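Local coordinates for CRISPR-associated endonuclease Cas2 2 (Thermus thermophilus, PDB 1ZPW), which probably acts as a metal-dependent RNA endonuclease and works with Cas1 in CRISPR adaptive immunity against mobile genetic elements, at residues Tyr6-Asp11 / Asn23-Tyr28. Sequence-based numbering, arbitrary orientation. Where two conformers were deposited one is given.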
loop_
_atom_site.group_PDB
_atom_site.type_symbol
_atom_site.label_atom_id
_atom_site.label_comp_id
_atom_site.label_asym_id
_atom_site.label_seq_id
_atom_site.Cartn_x
_atom_site.Cartn_y
_atom_site.Cartn_z
ATOM N N TYR A 6 2.240 7.957 0.405
ATOM C CA TYR A 6 2.931 6.764 0.921
ATOM C C TYR A 6 2.979 5.715 -0.157
ATOM O O TYR A 6 2.017 5.524 -0.903
ATOM C CB TYR A 6 2.208 6.172 2.141
ATOM C CG TYR A 6 2.245 7.035 3.379
ATOM C CD1 TYR A 6 1.394 8.151 3.504
ATOM C CD2 TYR A 6 3.105 6.717 4.437
ATOM C CE1 TYR A 6 1.449 8.950 4.654
ATOM C CE2 TYR A 6 3.142 7.509 5.593
ATOM C CZ TYR A 6 2.295 8.603 5.681
ATOM O OH TYR A 6 2.339 9.388 6.817
ATOM N N ALA A 7 4.109 5.011 -0.244
ATOM C CA ALA A 7 4.182 3.804 -1.066
ATOM C C ALA A 7 3.915 2.635 -0.131
ATOM O O ALA A 7 4.532 2.517 0.935
ATOM C CB ALA A 7 5.558 3.648 -1.709
ATOM N N VAL A 8 2.981 1.783 -0.521
ATOM C CA VAL A 8 2.595 0.658 0.342
ATOM C C VAL A 8 2.924 -0.609 -0.428
ATOM O O VAL A 8 2.279 -0.885 -1.435
ATOM C CB VAL A 8 1.102 0.691 0.718
ATOM C CG1 VAL A 8 0.781 -0.500 1.631
ATOM C CG2 VAL A 8 0.769 1.972 1.445
ATOM N N ALA A 9 3.925 -1.362 0.053
ATOM C CA ALA A 9 4.427 -2.519 -0.665
ATOM C C ALA A 9 4.168 -3.761 0.154
ATOM O O ALA A 9 4.389 -3.773 1.370
ATOM C CB ALA A 9 5.925 -2.374 -0.928
ATOM N N TYR A 10 3.702 -4.812 -0.505
ATOM C CA TYR A 10 3.325 -6.018 0.229
ATOM C C TYR A 10 3.844 -7.278 -0.405
ATOM O O TYR A 10 4.062 -7.354 -1.624
ATOM C CB TYR A 10 1.820 -6.106 0.436
ATOM C CG TYR A 10 0.994 -5.968 -0.813
ATOM C CD1 TYR A 10 0.545 -4.714 -1.231
ATOM C CD2 TYR A 10 0.672 -7.092 -1.592
ATOM C CE1 TYR A 10 -0.231 -4.566 -2.368
ATOM C CE2 TYR A 10 -0.112 -6.950 -2.742
ATOM C CZ TYR A 10 -0.554 -5.702 -3.113
ATOM O OH TYR A 10 -1.293 -5.581 -4.264
ATOM N N ASP A 11 4.072 -8.259 0.440
ATOM C CA ASP A 11 4.582 -9.548 0.022
ATOM C C ASP A 11 3.742 -10.553 0.811
ATOM O O ASP A 11 4.007 -10.798 1.991
ATOM C CB ASP A 11 6.042 -9.583 0.463
ATOM C CG ASP A 11 6.804 -10.711 -0.100
ATOM O OD1 ASP A 11 6.193 -11.707 -0.590
ATOM O OD2 ASP A 11 8.071 -10.688 -0.041
ATOM N N ASN A 23 -7.930 -5.260 -2.118
ATOM C CA ASN A 23 -9.241 -4.638 -2.076
ATOM C C ASN A 23 -9.301 -3.584 -0.989
ATOM O O ASN A 23 -9.880 -2.502 -1.178
ATOM C CB ASN A 23 -10.327 -5.695 -1.880
ATOM C CG ASN A 23 -10.529 -6.555 -3.098
ATOM O OD1 ASN A 23 -10.250 -6.134 -4.235
ATOM N ND2 ASN A 23 -11.027 -7.776 -2.888
ATOM N N LEU A 24 -8.672 -3.875 0.149
ATOM C CA LEU A 24 -8.575 -2.865 1.211
ATOM C C LEU A 24 -7.811 -1.623 0.747
ATOM O O LEU A 24 -8.263 -0.486 0.931
ATOM C CB LEU A 24 -7.958 -3.490 2.459
ATOM C CG LEU A 24 -7.596 -2.483 3.549
ATOM C CD1 LEU A 24 -8.896 -1.913 4.096
ATOM C CD2 LEU A 24 -6.750 -3.124 4.650
ATOM N N LEU A 25 -6.656 -1.845 0.105
ATOM C CA LEU A 25 -5.825 -0.727 -0.317
ATOM C C LEU A 25 -6.519 0.209 -1.328
ATOM O O LEU A 25 -6.257 1.402 -1.326
ATOM C CB LEU A 25 -4.474 -1.229 -0.863
ATOM C CG LEU A 25 -3.608 -1.865 0.246
ATOM C CD1 LEU A 25 -2.259 -2.309 -0.346
ATOM C CD2 LEU A 25 -3.327 -0.905 1.429
ATOM N N LYS A 26 -7.425 -0.340 -2.127
ATOM C CA LYS A 26 -8.240 0.459 -3.046
ATOM C C LYS A 26 -9.038 1.557 -2.347
ATOM O O LYS A 26 -9.332 2.591 -2.946
ATOM C CB LYS A 26 -9.162 -0.464 -3.843
ATOM C CG LYS A 26 -8.404 -1.345 -4.788
ATOM C CD LYS A 26 -8.203 -0.699 -6.144
ATOM C CE LYS A 26 -7.433 -1.667 -7.046
ATOM N NZ LYS A 26 -7.368 -1.267 -8.456
ATOM N N SER A 27 -9.383 1.347 -1.074
ATOM C CA SER A 27 -10.135 2.359 -0.337
ATOM C C SER A 27 -9.261 3.554 0.074
ATOM O O SER A 27 -9.763 4.626 0.479
ATOM C CB SER A 27 -10.974 1.715 0.805
ATOM O OG SER A 27 -10.133 1.320 1.852
ATOM N N TYR A 28 -7.933 3.414 -0.081
ATOM C CA TYR A 28 -7.000 4.467 0.293
ATOM C C TYR A 28 -6.153 4.998 -0.843
ATOM O O TYR A 28 -5.456 5.993 -0.673
ATOM C CB TYR A 28 -6.008 3.983 1.358
ATOM C CG TYR A 28 -6.665 3.469 2.598
ATOM C CD1 TYR A 28 -7.026 4.322 3.623
ATOM C CD2 TYR A 28 -6.956 2.103 2.725
ATOM C CE1 TYR A 28 -7.660 3.812 4.775
ATOM C CE2 TYR A 28 -7.561 1.606 3.833
ATOM C CZ TYR A 28 -7.905 2.452 4.857
ATOM O OH TYR A 28 -8.498 1.909 5.968
#
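Leu25, on the helix, sets its CD1 methyl against both Val8 and Tyr10 of the strand, and its CD2 against Val8 alone. These three buried side chains make up the whole contact, and it is purely apolar. The tighter part is at Tyr10. Its CE1 lies 3.6 Å from Leu25 CD1, and its CD1 lies 3.8 Å from the same methyl. That methyl meets the ring obliquely, and the two side chains pass each other in opposite directions. The ring owes its place to a chi1 of 53°, which sets CG between the backbone N and the carbonyl carbon. Its hydroxyl is hydrogen-bonded to Arg31, so the polar end is satisfied while the ring carbons pack.

The looser part is at Val8. Val8 and Leu25 point at each other tip to tip. Val8 CG1 sits about equally far from both leucine methyls, 4.1 Å from Leu25 CD1. The backbones stay well apart, with 8.6 Å between Val8 CA and Leu25 CA. The solvent side of segment 23-28 carries Asn23, Lys26 and Ser27. There Ser27 OG donates a 2.8 Å hydrogen bond to Leu24 O, which also accepts from Ser27 N, so one carbonyl takes two bonds, and the hydroxyl comes in the plane of that carbonyl.

Helix 15-26 packs here on one face of the antiparallel sheet, as in the ferredoxin-like fold of Cas2 proteins. Asp11, the predicted catalytic metal ligand, ends the same strand. Strand 4-11 runs between strands 36-41 and 63-68. Phe37 of the first touches both Tyr10 and Leu25, Leu64 of the second touches Val8, and helix 43-56 packs against Leu24.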